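Local coordinates for protein NDP-N-acetyl-D-galactosaminuronic acid dehydrogenase (Methanosarcina mazei Go1, PDB 3G79) that probably oxidises UDP-N-acetyl-mannosamine to its uronic acid with two NAD+, as a member of the UDP-glucose/GDP-mannose dehydrogenase family, at residues A[38-51]-A[88-102]. Residues are numbered along the deposited sequence; the frame is centred on the assembly and turned at random.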
loop_
_atom_site.group_PDB
_atom_site.type_symbol
_atom_site.label_atom_id
_atom_site.label_comp_id
_atom_site.label_asym_id
_atom_site.label_seq_id
_atom_site.Cartn_x
_atom_site.Cartn_y
_atom_site.Cartn_z
ATOM N N ALA A 38 16.096 -24.811 24.276
ATOM C CA ALA A 38 16.411 -25.835 25.260
ATOM C C ALA A 38 15.146 -26.614 25.712
ATOM O O ALA A 38 15.219 -27.786 26.074
ATOM C CB ALA A 38 17.214 -25.240 26.464
ATOM N N ASP A 39 13.983 -25.968 25.639
ATOM C CA ASP A 39 12.717 -26.631 25.992
ATOM C C ASP A 39 12.213 -27.559 24.879
ATOM O O ASP A 39 11.382 -28.405 25.120
ATOM C CB ASP A 39 11.619 -25.593 26.333
ATOM C CG ASP A 39 10.394 -26.237 26.966
ATOM O OD1 ASP A 39 9.249 -25.916 26.524
ATOM O OD2 ASP A 39 10.585 -27.092 27.885
ATOM N N ALA A 40 12.699 -27.383 23.651
ATOM C CA ALA A 40 12.216 -28.196 22.574
ATOM C C ALA A 40 12.737 -29.601 22.792
ATOM O O ALA A 40 13.936 -29.802 22.823
ATOM C CB ALA A 40 12.672 -27.631 21.234
ATOM N N PRO A 41 11.838 -30.582 22.983
ATOM C CA PRO A 41 12.350 -31.944 23.057
ATOM C C PRO A 41 12.848 -32.127 21.649
ATOM O O PRO A 41 12.364 -31.440 20.764
ATOM C CB PRO A 41 11.085 -32.791 23.246
ATOM C CG PRO A 41 9.934 -31.803 23.475
ATOM C CD PRO A 41 10.373 -30.554 22.776
ATOM N N CYS A 42 13.799 -33.004 21.406
ATOM C CA CYS A 42 14.496 -32.990 20.085
ATOM C C CYS A 42 15.826 -32.253 20.156
ATOM O O CYS A 42 16.755 -32.708 19.560
ATOM C CB CYS A 42 13.630 -32.607 18.836
ATOM S SG CYS A 42 13.917 -30.967 17.965
ATOM N N PHE A 43 15.938 -31.169 20.909
ATOM C CA PHE A 43 17.285 -30.597 21.192
ATOM C C PHE A 43 17.771 -31.113 22.550
ATOM O O PHE A 43 16.952 -31.453 23.397
ATOM C CB PHE A 43 17.288 -29.066 21.094
ATOM C CG PHE A 43 16.936 -28.536 19.700
ATOM C CD1 PHE A 43 17.511 -29.079 18.579
ATOM C CD2 PHE A 43 16.028 -27.493 19.542
ATOM C CE1 PHE A 43 17.201 -28.604 17.327
ATOM C CE2 PHE A 43 15.680 -27.000 18.266
ATOM C CZ PHE A 43 16.274 -27.571 17.166
ATOM N N GLU A 44 19.080 -31.227 22.754
ATOM C CA GLU A 44 19.571 -31.863 23.993
ATOM C C GLU A 44 20.012 -30.848 25.040
ATOM O O GLU A 44 19.709 -30.993 26.226
ATOM C CB GLU A 44 20.720 -32.861 23.730
ATOM C CG GLU A 44 20.296 -34.229 23.171
ATOM C CD GLU A 44 21.473 -35.108 22.673
ATOM O OE1 GLU A 44 21.189 -36.206 22.138
ATOM O OE2 GLU A 44 22.664 -34.716 22.814
ATOM N N LYS A 45 20.750 -29.838 24.592
ATOM C CA LYS A 45 21.455 -28.940 25.487
ATOM C C LYS A 45 21.852 -27.702 24.735
ATOM O O LYS A 45 22.445 -27.777 23.645
ATOM C CB LYS A 45 22.708 -29.595 26.101
ATOM C CG LYS A 45 23.568 -28.602 26.921
ATOM C CD LYS A 45 24.469 -29.286 27.970
ATOM C CE LYS A 45 23.857 -29.264 29.374
ATOM N NZ LYS A 45 23.718 -27.860 29.851
ATOM N N VAL A 46 21.508 -26.566 25.333
ATOM C CA VAL A 46 21.826 -25.258 24.806
ATOM C C VAL A 46 22.808 -24.583 25.752
ATOM O O VAL A 46 22.681 -24.681 26.965
ATOM C CB VAL A 46 20.538 -24.407 24.662
ATOM C CG1 VAL A 46 20.845 -22.951 24.245
ATOM C CG2 VAL A 46 19.510 -25.111 23.702
ATOM N N LEU A 47 23.788 -23.904 25.180
ATOM C CA LEU A 47 24.706 -23.080 25.927
ATOM C C LEU A 47 24.392 -21.655 25.605
ATOM O O LEU A 47 24.193 -21.308 24.435
ATOM C CB LEU A 47 26.142 -23.384 25.504
ATOM C CG LEU A 47 26.687 -24.800 25.757
ATOM C CD1 LEU A 47 28.039 -24.944 25.130
ATOM C CD2 LEU A 47 26.775 -25.171 27.240
ATOM N N GLY A 48 24.315 -20.825 26.639
ATOM C CA GLY A 48 24.238 -19.386 26.480
ATOM C C GLY A 48 25.574 -18.759 26.885
ATOM O O GLY A 48 26.163 -19.073 27.956
ATOM N N PHE A 49 26.035 -17.843 26.047
ATOM C CA PHE A 49 27.352 -17.305 26.189
ATOM C C PHE A 49 27.336 -15.885 26.740
ATOM O O PHE A 49 26.720 -14.973 26.147
ATOM C CB PHE A 49 28.117 -17.456 24.869
ATOM C CG PHE A 49 28.448 -18.890 24.570
ATOM C CD1 PHE A 49 29.557 -19.493 25.163
ATOM C CD2 PHE A 49 27.598 -19.662 23.759
ATOM C CE1 PHE A 49 29.835 -20.815 24.948
ATOM C CE2 PHE A 49 27.867 -20.990 23.544
ATOM C CZ PHE A 49 28.967 -21.576 24.138
ATOM N N GLN A 50 27.984 -15.756 27.909
ATOM C CA GLN A 50 28.244 -14.483 28.615
ATOM C C GLN A 50 29.673 -14.311 29.203
ATOM O O GLN A 50 30.152 -15.151 29.963
ATOM C CB GLN A 50 27.262 -14.321 29.773
ATOM C CG GLN A 50 26.324 -13.154 29.643
ATOM C CD GLN A 50 27.027 -11.819 29.599
ATOM O OE1 GLN A 50 26.565 -10.894 28.937
ATOM N NE2 GLN A 50 28.138 -11.717 30.269
ATOM N N ARG A 51 30.336 -13.211 28.874
ATOM C CA ARG A 51 31.542 -12.746 29.603
ATOM C C ARG A 51 31.197 -12.426 31.082
ATOM O O ARG A 51 30.038 -12.186 31.403
ATOM C CB ARG A 51 32.036 -11.453 28.926
ATOM C CG ARG A 51 33.556 -11.269 28.742
ATOM C CD ARG A 51 33.932 -9.796 28.883
ATOM N NE ARG A 51 34.605 -9.208 27.709
ATOM C CZ ARG A 51 34.000 -8.532 26.718
ATOM N NH1 ARG A 51 32.677 -8.353 26.705
ATOM N NH2 ARG A 51 34.729 -8.026 25.723
ATOM N N GLY A 88 18.356 -29.759 33.190
ATOM C CA GLY A 88 19.718 -29.741 32.684
ATOM C C GLY A 88 19.883 -29.573 31.186
ATOM O O GLY A 88 20.825 -30.126 30.628
ATOM N N LYS A 89 18.986 -28.817 30.543
ATOM C CA LYS A 89 19.072 -28.572 29.090
ATOM C C LYS A 89 19.630 -27.172 28.722
ATOM O O LYS A 89 19.769 -26.806 27.528
ATOM C CB LYS A 89 17.697 -28.761 28.423
ATOM C CG LYS A 89 17.218 -30.200 28.429
ATOM C CD LYS A 89 15.944 -30.329 27.700
ATOM C CE LYS A 89 16.196 -30.583 26.235
ATOM N NZ LYS A 89 14.914 -30.488 25.470
ATOM N N PHE A 90 19.907 -26.383 29.746
ATOM C CA PHE A 90 20.424 -25.057 29.527
ATOM C C PHE A 90 21.434 -24.679 30.604
ATOM O O PHE A 90 21.275 -25.024 31.770
ATOM C CB PHE A 90 19.291 -24.049 29.471
ATOM C CG PHE A 90 19.755 -22.630 29.411
ATOM C CD1 PHE A 90 20.281 -22.097 28.238
ATOM C CD2 PHE A 90 19.698 -21.817 30.536
ATOM C CE1 PHE A 90 20.720 -20.799 28.180
ATOM C CE2 PHE A 90 20.136 -20.482 30.461
ATOM C CZ PHE A 90 20.646 -19.996 29.280
ATOM N N GLU A 91 22.471 -23.974 30.179
ATOM C CA GLU A 91 23.549 -23.547 31.051
ATOM C C GLU A 91 24.158 -22.304 30.434
ATOM O O GLU A 91 24.311 -22.228 29.214
ATOM C CB GLU A 91 24.617 -24.634 31.148
ATOM C CG GLU A 91 25.762 -24.288 32.086
ATOM C CD GLU A 91 26.971 -25.194 31.906
ATOM O OE1 GLU A 91 28.050 -24.870 32.488
ATOM O OE2 GLU A 91 26.836 -26.212 31.173
ATOM N N CYS A 92 24.476 -21.333 31.281
ATOM C CA CYS A 92 25.177 -20.130 30.873
ATOM C C CYS A 92 26.651 -20.270 31.263
ATOM O O CYS A 92 26.984 -20.673 32.385
ATOM C CB CYS A 92 24.538 -18.916 31.546
ATOM S SG CYS A 92 25.009 -17.284 30.926
ATOM N N THR A 93 27.527 -19.977 30.312
ATOM C CA THR A 93 28.973 -20.081 30.512
ATOM C C THR A 93 29.721 -18.922 29.849
ATOM O O THR A 93 29.288 -18.429 28.799
ATOM C CB THR A 93 29.531 -21.441 30.038
ATOM O OG1 THR A 93 30.910 -21.592 30.437
ATOM C CG2 THR A 93 29.396 -21.603 28.507
ATOM N N PRO A 94 30.808 -18.440 30.516
ATOM C CA PRO A 94 31.776 -17.397 30.064
ATOM C C PRO A 94 32.822 -17.970 29.096
ATOM O O PRO A 94 33.671 -17.250 28.546
ATOM C CB PRO A 94 32.452 -16.989 31.379
ATOM C CG PRO A 94 32.429 -18.301 32.210
ATOM C CD PRO A 94 31.039 -18.805 31.941
ATOM N N ASP A 95 32.726 -19.273 28.893
ATOM C CA ASP A 95 33.723 -20.025 28.173
ATOM C C ASP A 95 33.343 -20.286 26.694
ATOM O O ASP A 95 32.817 -21.338 26.328
ATOM C CB ASP A 95 34.011 -21.333 28.941
ATOM C CG ASP A 95 35.085 -22.145 28.298
ATOM O OD1 ASP A 95 35.805 -21.559 27.445
ATOM O OD2 ASP A 95 35.207 -23.340 28.653
ATOM N N PHE A 96 33.700 -19.321 25.855
ATOM C CA PHE A 96 33.406 -19.314 24.430
ATOM C C PHE A 96 34.009 -20.453 23.613
ATOM O O PHE A 96 33.496 -20.800 22.513
ATOM C CB PHE A 96 33.860 -18.008 23.871
ATOM C CG PHE A 96 32.966 -16.885 24.209
ATOM C CD1 PHE A 96 31.987 -16.473 23.311
ATOM C CD2 PHE A 96 33.102 -16.206 25.415
ATOM C CE1 PHE A 96 31.166 -15.399 23.606
ATOM C CE2 PHE A 96 32.269 -15.136 25.715
ATOM C CZ PHE A 96 31.302 -14.738 24.819
ATOM N N SER A 97 35.081 -21.029 24.164
ATOM C CA SER A 97 35.787 -22.161 23.559
ATOM C C SER A 97 34.840 -23.314 23.327
ATOM O O SER A 97 34.993 -24.064 22.368
ATOM C CB SER A 97 36.994 -22.605 24.416
ATOM O OG SER A 97 36.603 -23.494 25.449
ATOM N N ARG A 98 33.858 -23.448 24.200
ATOM C CA ARG A 98 32.819 -24.476 24.051
ATOM C C ARG A 98 31.853 -24.305 22.860
ATOM O O ARG A 98 30.976 -25.154 22.634
ATOM C CB ARG A 98 31.956 -24.524 25.300
ATOM C CG ARG A 98 32.647 -24.856 26.556
ATOM C CD ARG A 98 31.600 -25.568 27.365
ATOM N NE ARG A 98 31.681 -25.274 28.775
ATOM C CZ ARG A 98 30.738 -25.596 29.654
ATOM N NH1 ARG A 98 29.621 -26.237 29.255
ATOM N NH2 ARG A 98 30.948 -25.278 30.942
ATOM N N ILE A 99 31.948 -23.191 22.150
ATOM C CA ILE A 99 31.272 -23.071 20.855
ATOM C C ILE A 99 31.717 -24.287 20.033
ATOM O O ILE A 99 30.917 -24.943 19.335
ATOM C CB ILE A 99 31.643 -21.734 20.139
ATOM C CG1 ILE A 99 30.934 -20.545 20.814
ATOM C CG2 ILE A 99 31.349 -21.789 18.637
ATOM C CD1 ILE A 99 31.679 -19.236 20.597
ATOM N N SER A 100 32.990 -24.633 20.183
ATOM C CA SER A 100 33.501 -25.810 19.517
ATOM C C SER A 100 32.652 -27.067 19.631
ATOM O O SER A 100 32.675 -27.878 18.703
ATOM C CB SER A 100 34.952 -26.072 19.863
ATOM O OG SER A 100 35.762 -25.301 18.996
ATOM N N GLU A 101 31.920 -27.240 20.729
ATOM C CA GLU A 101 31.210 -28.497 20.951
ATOM C C GLU A 101 29.851 -28.543 20.209
ATOM O O GLU A 101 29.142 -29.534 20.293
ATOM C CB GLU A 101 30.939 -28.725 22.454
ATOM C CG GLU A 101 32.121 -28.521 23.463
ATOM C CD GLU A 101 31.639 -28.326 24.930
ATOM O OE1 GLU A 101 32.459 -28.533 25.872
ATOM O OE2 GLU A 101 30.445 -27.980 25.133
ATOM N N LEU A 102 29.472 -27.479 19.505
ATOM C CA LEU A 102 28.082 -27.343 19.055
ATOM C C LEU A 102 27.801 -27.720 17.627
ATOM O O LEU A 102 28.674 -27.652 16.771
ATOM C CB LEU A 102 27.571 -25.912 19.257
ATOM C CG LEU A 102 27.933 -25.292 20.588
ATOM C CD1 LEU A 102 27.597 -23.817 20.543
ATOM C CD2 LEU A 102 27.163 -26.026 21.657
HETATM O O HOH W 1 12.491 -31.015 27.027
#
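Lys89 sends its ammonium into the C-terminal end of helix 30-39 and the loop that follows, where NZ donates to Ala40 O at 2.9 Å from above the carbonyl plane, and weakly to Ala38 O and Phe43 O. Phe43 N reaches Ala40 O from the opposite face, and a water also accepts from NZ. A bend at chi3 (89°) turns CE and NZ in beside Ala38 O and Phe43 O, while CG passes Glu44 O before the bend. A methionine in its place would probably leave the carbonyls of Ala38, Ala40 and Phe43 without their shared donor and the link between helix end and loop less firmly fixed.

Strands 45-49 and 90-93 run parallel, their directions 26° apart, and five backbone bonds join 46-50 to 89-93, among them Val46 N to Lys89 O (2.8 Å, 167°) and Thr93 N to Gly48 O (2.9 Å). Beside them, Glu91 OE2 takes a long salt bridge from Lys45 NZ (3.8 Å), while Arg98 pairs weakly with both carboxylate oxygens.

On the face of the sheet that carries Leu47 and Phe49, Ile99 CG1 sits over one face of the Phe49 ring, 4.2 Å from its centroid, and Asp95 O lies at the ring edge, 3.3 Å from Phe49 CE1. Leu47 CD1 meets Leu102 CD2 at 3.7 Å. On the opposite face, with Val46, the Phe90 ring lies against the bare backbone of Gly48, Phe90 CE1 3.9 Å from Gly48 N.

In this Rossmann-type NAD-binding domain, 90-93 is an edge strand of the sheet within this chain and 45-49 pairs next with strand 20-24; helix 77-86 packs on Ala38 and Phe90, helix 124-136 on Phe96 and Ile99.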